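Local structure of glutamate racemase (Campylobacter jejuni, 3UHF) at residues Y44-Y55 with L243-A254. The protein belongs to the Asp/Glu/hydantoin racemase family, folding into two lobes, each built round a parallel beta sheet, with D-glutamic acid bound in the model. Numbering follows the deposited sequence.
Sequences YEARLFDEIIYY and LKNHKAKLHFYA
Strands 51-55 and 249-254 pair in parallel at the edge of a beta sheet, the second being one of its two outermost strands within the chain, and the loops ahead of both strands stay in touch. The ladder alternates regularly: Lys249 N donates to Asp50 O, Ile52 N to Lys249 O (2.9 Å), His251 N to Ile52 O, Tyr54 N to His251 O and Tyr253 N to Tyr54 O. On one face, His251 NE2 gives a short but bent, weak hydrogen bond to Glu51 OE2 (2.6 Å); the carboxylate comes to the imidazole edge with its plane turned 44° from the ring. Ile53 CD1 touches the same ring at His251 CD2, and its other branch, CG2, meets Tyr253 CE2.

Tyr44, on the helix ahead of strand 51-55, has its ring held between Leu250 of the strand 249-254 and the aliphatic part of Lys247 in the loop. With CG anti to the backbone N (chi1 -176°), it extends to where Leu250 CD1 covers one face, 4.0 Å from the ring centroid, and Lys247 CD the opposite one. Ala248 O lies at the ring edge, and a water links it to Tyr44 OH. Arg47, which leaves the helix in a Schellman motif, accepts a nearly straight bond on its O from Lys244 N (2.9 Å). Lys244, bent at chi2 and chi4, curls its NZ onto Leu48 O (2.6 Å), a bond it combines with one to Asp242 O. Lys247 NZ sits 3.2 Å from Arg47 NE, two donors of like charge that probably disfavour each other.

Strand 26-31 flanks 51-55 on the side away from 249-254. Helices 37-45 and 258-268 cover the face bearing Tyr54 and Phe252, with Phe252 packing on Leu40 and Ala265; on the other face, Tyr55 stacks on Phe81 and Tyr253 meets Phe85.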
ATOM      1  N   TYR A  44       7.412  -4.792  -8.899  1.00 26.06           N
ATOM      2  CA  TYR A  44       7.806  -5.829  -9.836  1.00 25.06           C
ATOM      3  C   TYR A  44       7.954  -5.266 -11.243  1.00 27.29           C
ATOM      4  O   TYR A  44       8.955  -5.513 -11.928  1.00 30.59           O
ATOM      5  CB  TYR A  44       6.718  -6.905  -9.798  1.00 26.72           C
ATOM      6  CG  TYR A  44       6.952  -8.136 -10.623  1.00 31.15           C
ATOM      7  CD1 TYR A  44       8.047  -8.961 -10.395  1.00 29.92           C
ATOM      8  CD2 TYR A  44       6.047  -8.505 -11.603  1.00 28.87           C
ATOM      9  CE1 TYR A  44       8.242 -10.112 -11.144  1.00 34.02           C
ATOM     10  CE2 TYR A  44       6.230  -9.648 -12.354  1.00 31.46           C
ATOM     11  CZ  TYR A  44       7.324 -10.448 -12.122  1.00 36.36           C
ATOM     12  OH  TYR A  44       7.498 -11.583 -12.881  1.00 38.36           O
ATOM     13  N   GLU A  45       6.955  -4.513 -11.688  1.00 28.67           N
ATOM     14  CA  GLU A  45       6.979  -3.989 -13.051  1.00 32.48           C
ATOM     15  C   GLU A  45       8.036  -2.903 -13.228  1.00 31.22           C
ATOM     16  O   GLU A  45       8.542  -2.689 -14.334  1.00 29.00           O
ATOM     17  CB  GLU A  45       5.585  -3.508 -13.471  1.00 33.33           C
ATOM     18  CG  GLU A  45       4.556  -4.641 -13.445  1.00 41.40           C
ATOM     19  CD  GLU A  45       3.150  -4.204 -13.836  1.00 47.55           C
ATOM     20  OE1 GLU A  45       2.901  -2.984 -13.982  1.00 48.98           O
ATOM     21  OE2 GLU A  45       2.285  -5.093 -13.994  1.00 51.09           O
ATOM     22  N   ALA A  46       8.395  -2.237 -12.134  1.00 25.78           N
ATOM     23  CA  ALA A  46       9.440  -1.208 -12.172  1.00 30.05           C
ATOM     24  C   ALA A  46      10.856  -1.783 -12.329  1.00 31.19           C
ATOM     25  O   ALA A  46      11.812  -1.039 -12.575  1.00 31.31           O
ATOM     26  CB  ALA A  46       9.354  -0.327 -10.927  1.00 28.59           C
ATOM     27  N   ARG A  47      10.980  -3.099 -12.182  1.00 30.47           N
ATOM     28  CA  ARG A  47      12.259  -3.800 -12.308  1.00 33.92           C
ATOM     29  C   ARG A  47      13.372  -3.238 -11.427  1.00 39.23           C
ATOM     30  O   ARG A  47      14.480  -2.977 -11.900  1.00 39.14           O
ATOM     31  CB  ARG A  47      12.704  -3.849 -13.774  1.00 35.14           C
ATOM     32  CG  ARG A  47      11.721  -4.598 -14.661  1.00 41.25           C
ATOM     33  CD  ARG A  47      12.385  -5.156 -15.907  1.00 49.77           C
ATOM     34  NE  ARG A  47      11.450  -5.973 -16.674  1.00 57.79           N
ATOM     35  CZ  ARG A  47      11.805  -6.822 -17.632  1.00 65.77           C
ATOM     36  NH1 ARG A  47      13.087  -6.976 -17.945  1.00 70.25           N
ATOM     37  NH2 ARG A  47      10.881  -7.520 -18.277  1.00 67.78           N
ATOM     38  N   LEU A  48      13.074  -3.067 -10.145  1.00 35.33           N
ATOM     39  CA  LEU A  48      14.016  -2.463  -9.211  1.00 35.84           C
ATOM     40  C   LEU A  48      14.873  -3.506  -8.511  1.00 32.30           C
ATOM     41  O   LEU A  48      16.014  -3.231  -8.127  1.00 39.22           O
ATOM     42  CB  LEU A  48      13.261  -1.674  -8.139  1.00 35.00           C
ATOM     43  CG  LEU A  48      12.296  -0.561  -8.545  1.00 41.41           C
ATOM     44  CD1 LEU A  48      11.574  -0.050  -7.309  1.00 39.31           C
ATOM     45  CD2 LEU A  48      13.020   0.567  -9.245  1.00 39.55           C
ATOM     46  N   PHE A  49      14.320  -4.700  -8.329  1.00 33.86           N
ATOM     47  CA  PHE A  49      14.953  -5.705  -7.481  1.00 30.53           C
ATOM     48  C   PHE A  49      15.135  -7.043  -8.177  1.00 30.75           C
ATOM     49  O   PHE A  49      14.445  -7.349  -9.151  1.00 33.60           O
ATOM     50  CB  PHE A  49      14.124  -5.901  -6.216  1.00 33.64           C
ATOM     51  CG  PHE A  49      13.759  -4.620  -5.551  1.00 35.15           C
ATOM     52  CD1 PHE A  49      12.443  -4.205  -5.496  1.00 36.59           C
ATOM     53  CD2 PHE A  49      14.743  -3.804  -5.017  1.00 34.95           C
ATOM     54  CE1 PHE A  49      12.104  -3.010  -4.893  1.00 40.99           C
ATOM     55  CE2 PHE A  49      14.409  -2.606  -4.415  1.00 40.29           C
ATOM     56  CZ  PHE A  49      13.089  -2.211  -4.357  1.00 38.22           C
ATOM     57  N   ASP A  50      16.061  -7.838  -7.653  1.00 32.17           N
ATOM     58  CA  ASP A  50      16.357  -9.150  -8.208  1.00 34.88           C
ATOM     59  C   ASP A  50      15.448 -10.201  -7.584  1.00 37.54           C
ATOM     60  O   ASP A  50      15.119 -11.201  -8.217  1.00 35.79           O
ATOM     61  CB  ASP A  50      17.819  -9.512  -7.944  1.00 44.64           C
ATOM     62  CG  ASP A  50      18.784  -8.518  -8.561  1.00 53.85           C
ATOM     63  OD1 ASP A  50      18.668  -8.266  -9.779  1.00 48.41           O
ATOM     64  OD2 ASP A  50      19.641  -7.975  -7.826  1.00 58.25           O
ATOM     65  N   GLU A  51      15.053  -9.978  -6.336  1.00 31.85           N
ATOM     66  CA  GLU A  51      14.236 -10.955  -5.632  1.00 32.18           C
ATOM     67  C   GLU A  51      13.378 -10.277  -4.581  1.00 34.05           C
ATOM     68  O   GLU A  51      13.845  -9.404  -3.854  1.00 32.27           O
ATOM     69  CB  GLU A  51      15.119 -12.024  -4.987  1.00 38.34           C
ATOM     70  CG  GLU A  51      14.359 -13.216  -4.422  1.00 47.69           C
ATOM     71  CD  GLU A  51      15.281 -14.380  -4.087  1.00 64.09           C
ATOM     72  OE1 GLU A  51      16.494 -14.151  -3.892  1.00 62.03           O
ATOM     73  OE2 GLU A  51      14.795 -15.528  -4.030  1.00 72.36           O
ATOM     74  N   ILE A  52      12.117 -10.687  -4.501  1.00 30.59           N
ATOM     75  CA  ILE A  52      11.181 -10.087  -3.564  1.00 25.57           C
ATOM     76  C   ILE A  52      10.452 -11.180  -2.785  1.00 27.72           C
ATOM     77  O   ILE A  52       9.895 -12.108  -3.378  1.00 31.21           O
ATOM     78  CB  ILE A  52      10.140  -9.216  -4.283  1.00 28.80           C
ATOM     79  CG1 ILE A  52      10.816  -8.128  -5.126  1.00 30.16           C
ATOM     80  CG2 ILE A  52       9.196  -8.590  -3.271  1.00 29.39           C
ATOM     81  CD1 ILE A  52       9.839  -7.252  -5.886  1.00 27.50           C
ATOM     82  N   ILE A  53      10.483 -11.076  -1.460  1.00 27.06           N
ATOM     83  CA  ILE A  53       9.754 -12.004  -0.598  1.00 27.62           C
ATOM     84  C   ILE A  53       8.506 -11.300  -0.103  1.00 29.98           C
ATOM     85  O   ILE A  53       8.605 -10.315   0.627  1.00 27.82           O
ATOM     86  CB  ILE A  53      10.590 -12.419   0.637  1.00 27.81           C
ATOM     87  CG1 ILE A  53      12.011 -12.849   0.236  1.00 37.20           C
ATOM     88  CG2 ILE A  53       9.872 -13.507   1.441  1.00 31.60           C
ATOM     89  CD1 ILE A  53      12.067 -13.979  -0.753  1.00 42.61           C
ATOM     90  N   TYR A  54       7.335 -11.797  -0.509  1.00 26.39           N
ATOM     91  CA  TYR A  54       6.047 -11.244  -0.081  1.00 24.29           C
ATOM     92  C   TYR A  54       5.467 -12.103   1.041  1.00 23.67           C
ATOM     93  O   TYR A  54       5.463 -13.325   0.952  1.00 26.18           O
ATOM     94  CB  TYR A  54       5.057 -11.197  -1.258  1.00 22.09           C
ATOM     95  CG  TYR A  54       3.716 -10.557  -0.942  1.00 19.88           C
ATOM     96  CD1 TYR A  54       3.488  -9.205  -1.197  1.00 21.92           C
ATOM     97  CD2 TYR A  54       2.673 -11.303  -0.392  1.00 23.17           C
ATOM     98  CE1 TYR A  54       2.268  -8.614  -0.918  1.00 22.64           C
ATOM     99  CE2 TYR A  54       1.441 -10.711  -0.104  1.00 21.68           C
ATOM    100  CZ  TYR A  54       1.251  -9.369  -0.370  1.00 24.21           C
ATOM    101  OH  TYR A  54       0.045  -8.764  -0.100  1.00 18.61           O
ATOM    102  N   TYR A  55       5.005 -11.452   2.101  1.00 24.41           N
ATOM    103  CA  TYR A  55       4.344 -12.147   3.195  1.00 27.51           C
ATOM    104  C   TYR A  55       3.050 -11.422   3.511  1.00 24.23           C
ATOM    105  O   TYR A  55       3.049 -10.209   3.747  1.00 23.46           O
ATOM    106  CB  TYR A  55       5.232 -12.195   4.441  1.00 27.45           C
ATOM    107  CG  TYR A  55       4.547 -12.793   5.667  1.00 31.36           C
ATOM    108  CD1 TYR A  55       4.096 -14.108   5.670  1.00 32.48           C
ATOM    109  CD2 TYR A  55       4.380 -12.049   6.822  1.00 30.20           C
ATOM    110  CE1 TYR A  55       3.475 -14.658   6.795  1.00 32.95           C
ATOM    111  CE2 TYR A  55       3.774 -12.583   7.945  1.00 34.73           C
ATOM    112  CZ  TYR A  55       3.317 -13.886   7.928  1.00 37.24           C
ATOM    113  OH  TYR A  55       2.714 -14.405   9.057  1.00 33.23           O
ATOM    114  N   LEU A 243      18.309   0.038 -12.299  1.00 51.34           N
ATOM    115  CA  LEU A 243      17.307  -0.793 -12.953  1.00 50.79           C
ATOM    116  C   LEU A 243      17.898  -2.158 -13.287  1.00 50.81           C
ATOM    117  O   LEU A 243      19.014  -2.253 -13.801  1.00 52.50           O
ATOM    118  CB  LEU A 243      16.773  -0.122 -14.221  1.00 55.49           C
ATOM    119  CG  LEU A 243      15.642   0.902 -14.058  1.00 64.07           C
ATOM    120  CD1 LEU A 243      14.996   0.821 -12.675  1.00 62.58           C
ATOM    121  CD2 LEU A 243      16.120   2.312 -14.354  1.00 70.45           C
ATOM    122  N   LYS A 244      17.149  -3.213 -12.982  1.00 41.53           N
ATOM    123  CA  LYS A 244      17.623  -4.573 -13.203  1.00 45.30           C
ATOM    124  C   LYS A 244      17.264  -5.065 -14.598  1.00 51.56           C
ATOM    125  O   LYS A 244      16.330  -4.560 -15.227  1.00 50.32           O
ATOM    126  CB  LYS A 244      17.055  -5.524 -12.146  1.00 45.45           C
ATOM    127  CG  LYS A 244      17.370  -5.114 -10.717  1.00 46.36           C
ATOM    128  CD  LYS A 244      18.863  -4.928 -10.509  1.00 47.10           C
ATOM    129  CE  LYS A 244      19.183  -4.591  -9.066  1.00 47.58           C
ATOM    130  NZ  LYS A 244      18.590  -3.291  -8.645  1.00 50.38           N
ATOM    131  N   ASN A 245      18.021  -6.050 -15.075  1.00 53.00           N
ATOM    132  CA  ASN A 245      17.802  -6.632 -16.389  1.00 53.88           C
ATOM    133  C   ASN A 245      16.430  -7.289 -16.486  1.00 53.88           C
ATOM    134  O   ASN A 245      15.578  -6.843 -17.255  1.00 67.75           O
ATOM    135  CB  ASN A 245      18.901  -7.642 -16.716  1.00 64.75           C
ATOM    136  CG  ASN A 245      18.865  -8.093 -18.161  1.00 75.87           C
ATOM    137  OD1 ASN A 245      18.254  -7.441 -19.008  1.00 80.26           O
ATOM    138  ND2 ASN A 245      19.520  -9.212 -18.452  1.00 77.11           N
ATOM    139  N   HIS A 246      16.232  -8.314 -15.656  0.56 40.78           N
ATOM    140  CA  HIS A 246      15.030  -9.148 -15.646  0.56 37.76           C
ATOM    141  C   HIS A 246      14.025  -8.747 -14.563  0.56 39.24           C
ATOM    142  O   HIS A 246      14.320  -7.906 -13.714  0.56 39.48           O
ATOM    143  CB  HIS A 246      15.421 -10.604 -15.387  0.56 35.50           C
ATOM    144  CG  HIS A 246      16.313 -11.192 -16.434  0.56 37.32           C
ATOM    145  ND1 HIS A 246      15.942 -11.282 -17.757  0.56 38.22           N
ATOM    146  CD2 HIS A 246      17.550 -11.735 -16.350  0.56 38.89           C
ATOM    147  CE1 HIS A 246      16.917 -11.847 -18.446  0.56 40.28           C
ATOM    148  NE2 HIS A 246      17.902 -12.132 -17.615  0.56 40.72           N
ATOM    149  N   LYS A 247      12.847  -9.373 -14.599  1.00 35.93           N
ATOM    150  CA  LYS A 247      11.885  -9.298 -13.505  1.00 45.92           C
ATOM    151  C   LYS A 247      12.430 -10.030 -12.296  1.00 46.90           C
ATOM    152  O   LYS A 247      13.221 -10.962 -12.435  1.00 43.74           O
ATOM    153  CB  LYS A 247      10.567  -9.961 -13.914  1.00 47.32           C
ATOM    154  CG  LYS A 247       9.821  -9.283 -15.048  1.00 58.53           C
ATOM    155  CD  LYS A 247       9.434  -7.863 -14.682  1.00 63.69           C
ATOM    156  CE  LYS A 247       8.552  -7.244 -15.754  1.00 73.98           C
ATOM    157  NZ  LYS A 247       8.412  -5.772 -15.573  1.00 80.68           N
ATOM    158  N   ALA A 248      11.992  -9.615 -11.114  1.00 38.55           N
ATOM    159  CA  ALA A 248      12.448 -10.225  -9.877  1.00 39.23           C
ATOM    160  C   ALA A 248      11.961 -11.664  -9.733  1.00 36.91           C
ATOM    161  O   ALA A 248      10.916 -12.040 -10.270  1.00 33.05           O
ATOM    162  CB  ALA A 248      11.985  -9.397  -8.681  1.00 37.73           C
ATOM    163  N   LYS A 249      12.736 -12.466  -9.010  1.00 35.96           N
ATOM    164  CA  LYS A 249      12.253 -13.752  -8.537  1.00 39.64           C
ATOM    165  C   LYS A 249      11.293 -13.462  -7.393  1.00 32.46           C
ATOM    166  O   LYS A 249      11.618 -12.692  -6.493  1.00 33.55           O
ATOM    167  CB  LYS A 249      13.416 -14.617  -8.047  1.00 43.98           C
ATOM    168  CG  LYS A 249      13.020 -16.039  -7.669  1.00 55.94           C
ATOM    169  CD  LYS A 249      12.278 -16.729  -8.806  1.00 60.97           C
ATOM    170  CE  LYS A 249      12.700 -18.184  -8.947  1.00 62.73           C
ATOM    171  NZ  LYS A 249      12.571 -18.923  -7.666  1.00 64.32           N
ATOM    172  N   LEU A 250      10.105 -14.054  -7.438  1.00 31.27           N
ATOM    173  CA  LEU A 250       9.090 -13.795  -6.425  1.00 32.95           C
ATOM    174  C   LEU A 250       8.895 -15.018  -5.538  1.00 36.22           C
ATOM    175  O   LEU A 250       8.866 -16.146  -6.027  1.00 37.86           O
ATOM    176  CB  LEU A 250       7.755 -13.430  -7.082  1.00 34.75           C
ATOM    177  CG  LEU A 250       7.693 -12.205  -7.996  1.00 35.99           C
ATOM    178  CD1 LEU A 250       6.266 -11.987  -8.490  1.00 34.01           C
ATOM    179  CD2 LEU A 250       8.190 -10.984  -7.261  1.00 36.53           C
ATOM    180  N   HIS A 251       8.769 -14.789  -4.234  1.00 29.96           N
ATOM    181  CA  HIS A 251       8.426 -15.856  -3.297  1.00 30.30           C
ATOM    182  C   HIS A 251       7.258 -15.388  -2.451  1.00 32.62           C
ATOM    183  O   HIS A 251       7.275 -14.272  -1.934  1.00 31.57           O
ATOM    184  CB  HIS A 251       9.606 -16.191  -2.392  1.00 35.51           C
ATOM    185  CG  HIS A 251      10.798 -16.717  -3.127  1.00 42.43           C
ATOM    186  ND1 HIS A 251      10.840 -17.985  -3.663  1.00 41.94           N
ATOM    187  CD2 HIS A 251      11.987 -16.143  -3.424  1.00 43.74           C
ATOM    188  CE1 HIS A 251      12.007 -18.171  -4.255  1.00 49.51           C
ATOM    189  NE2 HIS A 251      12.722 -17.070  -4.122  1.00 44.38           N
ATOM    190  N   PHE A 252       6.248 -16.245  -2.313  1.00 29.25           N
ATOM    191  CA  PHE A 252       5.045 -15.898  -1.568  1.00 26.33           C
ATOM    192  C   PHE A 252       4.908 -16.727  -0.303  1.00 31.85           C
ATOM    193  O   PHE A 252       5.042 -17.951  -0.335  1.00 31.32           O
ATOM    194  CB  PHE A 252       3.813 -16.099  -2.452  1.00 27.31           C
ATOM    195  CG  PHE A 252       3.778 -15.183  -3.633  1.00 28.01           C
ATOM    196  CD1 PHE A 252       4.263 -15.598  -4.865  1.00 32.56           C
ATOM    197  CD2 PHE A 252       3.268 -13.899  -3.507  1.00 25.14           C
ATOM    198  CE1 PHE A 252       4.239 -14.744  -5.955  1.00 37.08           C
ATOM    199  CE2 PHE A 252       3.243 -13.037  -4.594  1.00 29.43           C
ATOM    200  CZ  PHE A 252       3.737 -13.462  -5.818  1.00 30.21           C
ATOM    201  N   TYR A 253       4.634 -16.051   0.805  1.00 26.33           N
ATOM    202  CA  TYR A 253       4.317 -16.715   2.062  1.00 29.44           C
ATOM    203  C   TYR A 253       3.055 -16.123   2.669  1.00 27.26           C
ATOM    204  O   TYR A 253       2.747 -14.954   2.455  1.00 26.82           O
ATOM    205  CB  TYR A 253       5.476 -16.577   3.040  1.00 30.37           C
ATOM    206  CG  TYR A 253       6.759 -17.202   2.539  1.00 28.85           C
ATOM    207  CD1 TYR A 253       7.072 -18.523   2.838  1.00 31.71           C
ATOM    208  CD2 TYR A 253       7.658 -16.474   1.772  1.00 29.43           C
ATOM    209  CE1 TYR A 253       8.248 -19.100   2.384  1.00 35.29           C
ATOM    210  CE2 TYR A 253       8.843 -17.042   1.314  1.00 33.79           C
ATOM    211  CZ  TYR A 253       9.130 -18.352   1.621  1.00 35.46           C
ATOM    212  OH  TYR A 253      10.305 -18.918   1.171  1.00 37.08           O
ATOM    213  N   ALA A 254       2.312 -16.931   3.418  1.00 26.55           N
ATOM    214  CA  ALA A 254       1.119 -16.421   4.068  1.00 27.78           C
ATOM    215  C   ALA A 254       0.850 -17.196   5.342  1.00 30.30           C
ATOM    216  O   ALA A 254       1.219 -18.370   5.454  1.00 32.40           O
ATOM    217  CB  ALA A 254      -0.090 -16.500   3.125  1.00 27.24           C
TER
HETATM  218  O   HOH W   1      11.097  -6.851 -10.778  1.00 28.81           O
HETATM  219  O   HOH W   2       9.611 -13.261 -12.160  1.00 52.35           O
HETATM  220  O   HOH W   3      13.475  -6.687 -11.576  1.00 33.63           O